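Local coordinates for IPT/TIG domain-containing protein BACOVA_02650 (Bacteroides ovatus, PDB 5E7H) that binds polysaccharide at the bacterial cell surface and probably captures xyloglucan before its transport into the periplasm for degradation, at residues 98-103 / 140-145; 92-97 / 119-124. All blocks are in the same frame, centred on the assembly; numbering follows the deposited sequence.

Contact 1. Residues 98-103 / 140-145; sequences SHVWGD and YSNAQW
Trp101 and Tyr140 meet through contrasting first torsions: the indole CG sits between its backbone N and carbonyl carbon (chi1 65°), whereas the phenol ring of Tyr140 swings opposite its own backbone N (chi1 -175°). Their pairing across the strands puts both side chains on one face of the sheet, and these torsions lean the rings together, near parallel but slid so far apart that they barely overlap. Tyr140 CB fills the place over the indole, 3.5 Å from the centroid of its five-membered ring in a CH-pi contact, while Trp101 NE1 stands over the phenol face, 3.3 Å from Tyr140 CG. Beneath them the antiparallel strands form a classic beta bulge: Val100 N (2.8 Å) and Trp101 N (3.2 Å) both donate to Tyr140 O, and Tyr140 N returns a bond to Trp101 O. With an alanine at Tyr140 the CB contact could remain but ring and hydroxyl go, which would probably uncover the NE1 and CZ2 side of the indole and leave Glu183 without this partner. On the Ser98 side of the bulge, Ser98 and Asn142 make a hydrogen-bonded pair, and Val100 CG2 rests 3.4 Å from Asn142 ND2, whose amide OD1 is bonded to Thr232.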
loop_
_atom_site.group_PDB
_atom_site.type_symbol
_atom_site.label_atom_id
_atom_site.label_comp_id
_atom_site.label_asym_id
_atom_site.label_seq_id
_atom_site.Cartn_x
_atom_site.Cartn_y
_atom_site.Cartn_z
ATOM N N SER A 98 14.875 -6.605 -3.245
ATOM C CA SER A 98 15.769 -5.806 -4.070
ATOM C C SER A 98 15.370 -5.834 -5.530
ATOM O O SER A 98 14.826 -6.809 -6.037
ATOM C CB SER A 98 17.205 -6.290 -3.921
ATOM O OG SER A 98 17.336 -7.641 -4.295
ATOM N N HIS A 99 15.659 -4.738 -6.198
ATOM C CA HIS A 99 15.559 -4.650 -7.639
ATOM C C HIS A 99 16.668 -5.451 -8.317
ATOM O O HIS A 99 17.827 -5.372 -7.910
ATOM C CB HIS A 99 15.649 -3.177 -8.042
ATOM C CG HIS A 99 15.705 -2.947 -9.511
ATOM N ND1 HIS A 99 14.580 -2.937 -10.307
ATOM C CD2 HIS A 99 16.747 -2.652 -10.321
ATOM C CE1 HIS A 99 14.937 -2.679 -11.554
ATOM N NE2 HIS A 99 16.245 -2.495 -11.588
ATOM N N VAL A 100 16.326 -6.233 -9.339
ATOM C CA VAL A 100 17.331 -6.956 -10.115
ATOM C C VAL A 100 17.610 -6.276 -11.459
ATOM O O VAL A 100 18.764 -5.983 -11.781
ATOM C CB VAL A 100 16.905 -8.419 -10.371
ATOM C CG1 VAL A 100 18.029 -9.217 -11.057
ATOM C CG2 VAL A 100 16.495 -9.072 -9.048
ATOM N N TRP A 101 16.564 -6.039 -12.242
ATOM C CA TRP A 101 16.723 -5.434 -13.571
ATOM C C TRP A 101 15.410 -4.785 -14.012
ATOM O O TRP A 101 14.348 -5.075 -13.472
ATOM C CB TRP A 101 17.211 -6.461 -14.616
ATOM C CG TRP A 101 16.267 -7.586 -14.927
ATOM C CD1 TRP A 101 16.298 -8.844 -14.397
ATOM C CD2 TRP A 101 15.152 -7.568 -15.837
ATOM N NE1 TRP A 101 15.279 -9.605 -14.915
ATOM C CE2 TRP A 101 14.562 -8.846 -15.799
ATOM C CE3 TRP A 101 14.601 -6.594 -16.679
ATOM C CZ2 TRP A 101 13.446 -9.179 -16.563
ATOM C CZ3 TRP A 101 13.500 -6.933 -17.443
ATOM C CH2 TRP A 101 12.925 -8.202 -17.368
ATOM N N GLY A 102 15.523 -3.883 -14.983
ATOM C CA GLY A 102 14.372 -3.200 -15.528
ATOM C C GLY A 102 14.638 -1.735 -15.784
ATOM O O GLY A 102 15.528 -1.121 -15.180
ATOM N N ASP A 103 13.874 -1.180 -16.718
ATOM C CA ASP A 103 13.901 0.253 -17.020
ATOM C C ASP A 103 12.920 0.941 -16.086
ATOM O O ASP A 103 11.715 0.863 -16.283
ATOM C CB ASP A 103 13.530 0.472 -18.487
ATOM C CG ASP A 103 13.664 1.921 -18.932
ATOM O OD1 ASP A 103 13.975 2.797 -18.104
ATOM O OD2 ASP A 103 13.440 2.167 -20.132
ATOM N N TYR A 140 11.910 -5.957 -12.357
ATOM C CA TYR A 140 11.998 -7.356 -11.950
ATOM C C TYR A 140 12.758 -7.349 -10.638
ATOM O O TYR A 140 13.934 -6.983 -10.607
ATOM C CB TYR A 140 12.710 -8.188 -13.017
ATOM C CG TYR A 140 12.753 -9.686 -12.755
ATOM C CD1 TYR A 140 13.487 -10.203 -11.700
ATOM C CD2 TYR A 140 12.105 -10.565 -13.606
ATOM C CE1 TYR A 140 13.540 -11.579 -11.475
ATOM C CE2 TYR A 140 12.162 -11.938 -13.389
ATOM C CZ TYR A 140 12.882 -12.419 -12.329
ATOM O OH TYR A 140 12.939 -13.786 -12.098
ATOM N N SER A 141 12.084 -7.740 -9.559
ATOM C CA SER A 141 12.671 -7.689 -8.225
ATOM C C SER A 141 12.671 -9.048 -7.548
ATOM O O SER A 141 12.034 -9.987 -8.019
ATOM C CB SER A 141 11.905 -6.680 -7.343
ATOM O OG SER A 141 12.089 -5.351 -7.790
ATOM N N ASN A 142 13.429 -9.142 -6.459
ATOM C CA ASN A 142 13.420 -10.296 -5.570
ATOM C C ASN A 142 12.722 -9.868 -4.298
ATOM O O ASN A 142 13.086 -8.866 -3.682
ATOM C CB ASN A 142 14.832 -10.790 -5.256
ATOM C CG ASN A 142 15.374 -11.726 -6.323
ATOM O OD1 ASN A 142 14.693 -12.645 -6.774
ATOM N ND2 ASN A 142 16.594 -11.487 -6.728
ATOM N N ALA A 143 11.669 -10.594 -3.955
ATOM C CA ALA A 143 10.926 -10.367 -2.741
ATOM C C ALA A 143 11.543 -11.161 -1.608
ATOM O O ALA A 143 12.218 -12.173 -1.822
ATOM C CB ALA A 143 9.496 -10.774 -2.943
ATOM N N GLN A 144 11.277 -10.712 -0.391
ATOM C CA GLN A 144 11.496 -11.508 0.808
ATOM C C GLN A 144 10.129 -11.933 1.298
ATOM O O GLN A 144 9.396 -11.129 1.873
ATOM C CB GLN A 144 12.239 -10.696 1.861
ATOM C CG GLN A 144 12.506 -11.448 3.141
ATOM C CD GLN A 144 13.172 -10.577 4.183
ATOM O OE1 GLN A 144 12.772 -10.571 5.348
ATOM N NE2 GLN A 144 14.190 -9.828 3.768
ATOM N N TRP A 145 9.727 -13.172 1.002
ATOM C CA TRP A 145 8.351 -13.568 1.326
ATOM C C TRP A 145 8.161 -13.552 2.836
ATOM O O TRP A 145 9.107 -13.734 3.601
ATOM C CB TRP A 145 8.013 -14.952 0.745
ATOM C CG TRP A 145 8.202 -15.063 -0.763
ATOM C CD1 TRP A 145 8.984 -15.976 -1.394
ATOM C CD2 TRP A 145 7.625 -14.245 -1.804
ATOM N NE1 TRP A 145 8.937 -15.794 -2.752
ATOM C CE2 TRP A 145 8.117 -14.740 -3.036
ATOM C CE3 TRP A 145 6.734 -13.165 -1.832
ATOM C CZ2 TRP A 145 7.767 -14.177 -4.267
ATOM C CZ3 TRP A 145 6.388 -12.609 -3.057
ATOM C CH2 TRP A 145 6.914 -13.119 -4.262
#

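Contact 2. Residues 92-97 / 119-124; sequences NYDGIG and NGTCLG. With NA (sodium ion), chain I; FMT (formic acid), chain F.
Asn119 and Asn92 meet through a sodium ion, each giving it a backbone carbonyl: Asn119 O lies 2.6 Å from the metal and Asn92 O 2.8 Å. The side-chain amide of Asn119 is engaged instead with Val15 and Tyr84. Gly120 follows with positive phi, and its CA passes Asp94 OD2 so closely that a CB here would clash with that oxygen. At Thr121 the carboxylate of Asp94 grips twice: Thr121 N donates to the syn lone pair of Asp94 OD2 at 2.8 Å, and Thr121 OG1 donates to Asp94 OD1 at 2.9 Å, somewhat out of the carboxylate plane. With Thr121 OG1 beside its own backbone N (chi1 -54°), both donors can serve the one acid. Thr121 O turns to the sodium ion, and Asp253 and a water complete the shell. Further on, Leu123 CB packs 3.7 Å from Tyr93 CE2. The facing loop is shaped by an Asx turn, in which Asn92 OD1 accepts from Asp94 N and, from the opposite face of its amide plane, from Ile96 N. Such a site, built from three carbonyl oxygens, one carboxylate residue and a water, suits a hard, singly charged cation; the sodium ion probably offsets the repulsion between Asn92 O and Thr121 O, 3.2 Å apart, and the nearby Asp94 carboxylate may add to its electrostatic hold.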
loop_
_atom_site.group_PDB
_atom_site.type_symbol
_atom_site.label_atom_id
_atom_site.label_comp_id
_atom_site.label_asym_id
_atom_site.label_seq_id
_atom_site.Cartn_x
_atom_site.Cartn_y
_atom_site.Cartn_z
ATOM N N ASN A 92 10.640 -3.351 -0.115
ATOM C CA ASN A 92 10.634 -1.891 0.102
ATOM C C ASN A 92 11.831 -1.155 -0.504
ATOM O O ASN A 92 11.902 0.063 -0.367
ATOM C CB ASN A 92 10.529 -1.566 1.606
ATOM C CG ASN A 92 11.732 -2.001 2.403
ATOM O OD1 ASN A 92 12.791 -2.317 1.873
ATOM N ND2 ASN A 92 11.587 -1.961 3.725
ATOM N N TYR A 93 12.718 -1.884 -1.170
ATOM C CA TYR A 93 13.890 -1.309 -1.855
ATOM C C TYR A 93 14.850 -0.622 -0.878
ATOM O O TYR A 93 15.730 0.166 -1.291
ATOM C CB TYR A 93 13.429 -0.347 -2.951
ATOM C CG TYR A 93 12.633 -1.045 -4.041
ATOM C CD1 TYR A 93 13.262 -1.925 -4.919
ATOM C CD2 TYR A 93 11.292 -0.803 -4.204
ATOM C CE1 TYR A 93 12.558 -2.570 -5.929
ATOM C CE2 TYR A 93 10.555 -1.466 -5.204
ATOM C CZ TYR A 93 11.208 -2.328 -6.073
ATOM O OH TYR A 93 10.503 -2.953 -7.091
ATOM N N ASP A 94 14.716 -0.944 0.404
ATOM C CA ASP A 94 15.621 -0.444 1.451
ATOM C C ASP A 94 16.016 -1.526 2.424
ATOM O O ASP A 94 15.960 -1.346 3.637
ATOM C CB ASP A 94 14.982 0.659 2.242
ATOM C CG ASP A 94 15.042 1.989 1.528
ATOM O OD1 ASP A 94 16.067 2.298 0.873
ATOM O OD2 ASP A 94 14.054 2.662 1.657
ATOM N N GLY A 95 16.447 -2.642 1.902
ATOM C CA GLY A 95 16.816 -3.726 2.793
ATOM C C GLY A 95 15.809 -4.851 2.921
ATOM O O GLY A 95 16.194 -5.901 3.418
ATOM N N ILE A 96 14.559 -4.662 2.498
ATOM C CA ILE A 96 13.687 -5.826 2.303
ATOM C C ILE A 96 13.453 -6.010 0.805
ATOM O O ILE A 96 12.827 -5.185 0.146
ATOM C CB ILE A 96 12.338 -5.700 3.024
ATOM C CG1 ILE A 96 12.559 -5.484 4.521
ATOM C CG2 ILE A 96 11.481 -6.949 2.780
ATOM C CD1 ILE A 96 11.294 -5.211 5.292
ATOM N N GLY A 97 13.974 -7.103 0.266
ATOM C CA GLY A 97 13.887 -7.324 -1.161
ATOM C C GLY A 97 14.863 -6.450 -1.927
ATOM O O GLY A 97 15.615 -5.633 -1.358
ATOM N N ASN A 119 8.822 6.864 2.540
ATOM C CA ASN A 119 9.509 6.097 3.559
ATOM C C ASN A 119 10.749 5.532 2.874
ATOM O O ASN A 119 10.719 4.431 2.318
ATOM C CB ASN A 119 8.610 4.987 4.112
ATOM C CG ASN A 119 7.577 5.482 5.130
ATOM O OD1 ASN A 119 7.396 6.683 5.370
ATOM N ND2 ASN A 119 6.913 4.523 5.773
ATOM N N GLY A 120 11.819 6.318 2.844
ATOM C CA GLY A 120 13.020 5.921 2.137
ATOM C C GLY A 120 12.812 5.827 0.643
ATOM O O GLY A 120 12.154 6.660 0.037
ATOM N N THR A 121 13.426 4.813 0.051
ATOM C CA THR A 121 13.419 4.625 -1.394
ATOM C C THR A 121 12.109 4.046 -1.898
ATOM O O THR A 121 11.593 3.096 -1.335
ATOM C CB THR A 121 14.544 3.692 -1.791
ATOM O OG1 THR A 121 15.774 4.200 -1.277
ATOM C CG2 THR A 121 14.648 3.579 -3.306
ATOM N N CYS A 122 11.587 4.588 -2.994
ATOM C CA CYS A 122 10.424 4.019 -3.657
ATOM C C CYS A 122 10.728 3.805 -5.134
ATOM O O CYS A 122 11.654 4.403 -5.689
ATOM C CB CYS A 122 9.177 4.890 -3.474
ATOM S SG CYS A 122 9.252 6.550 -4.137
ATOM N N LEU A 123 9.947 2.916 -5.741
ATOM C CA LEU A 123 10.012 2.614 -7.172
ATOM C C LEU A 123 9.266 3.668 -7.958
ATOM O O LEU A 123 8.142 4.003 -7.606
ATOM C CB LEU A 123 9.381 1.242 -7.442
ATOM C CG LEU A 123 9.076 0.871 -8.904
ATOM C CD1 LEU A 123 10.361 0.711 -9.686
ATOM C CD2 LEU A 123 8.234 -0.380 -8.979
ATOM N N GLY A 124 9.892 4.175 -9.009
ATOM C CA GLY A 124 9.230 5.088 -9.922
ATOM C C GLY A 124 9.076 4.485 -11.298
ATOM O O GLY A 124 10.028 3.941 -11.872
HETATM NA NA NA I . 10.849 2.273 0.943
HETATM C C FMT F . 13.469 -1.239 6.582
HETATM O O1 FMT F . 13.276 0.008 6.518
HETATM O O2 FMT F . 14.070 -1.832 5.646
HETATM O O HOH W 1 9.653 1.682 3.199
#

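Overall arrangement
Both contacts belong to the xyloglucan-binding domain, which follows the IPT/TIG domain in this chain. From strand 89-91 of the seven-stranded sheet the chain enters the loop 92-97, which contact 2 closes against residues 119-124, tying it back to strand 121-126 of the same sheet, and then runs directly into strand 98-101. That strand pairs only later in the chain, with residues 140-145 at the end of strand 133-142, so the two contacts cross rather than nest. Contact 1 thereby sets an outermost strand on the five-stranded sheet. Their centres lie about 10 Å apart, joined where Tyr93 OH meets Ser141 OG, a probable hydrogen bond, and where Tyr93 packs on His99.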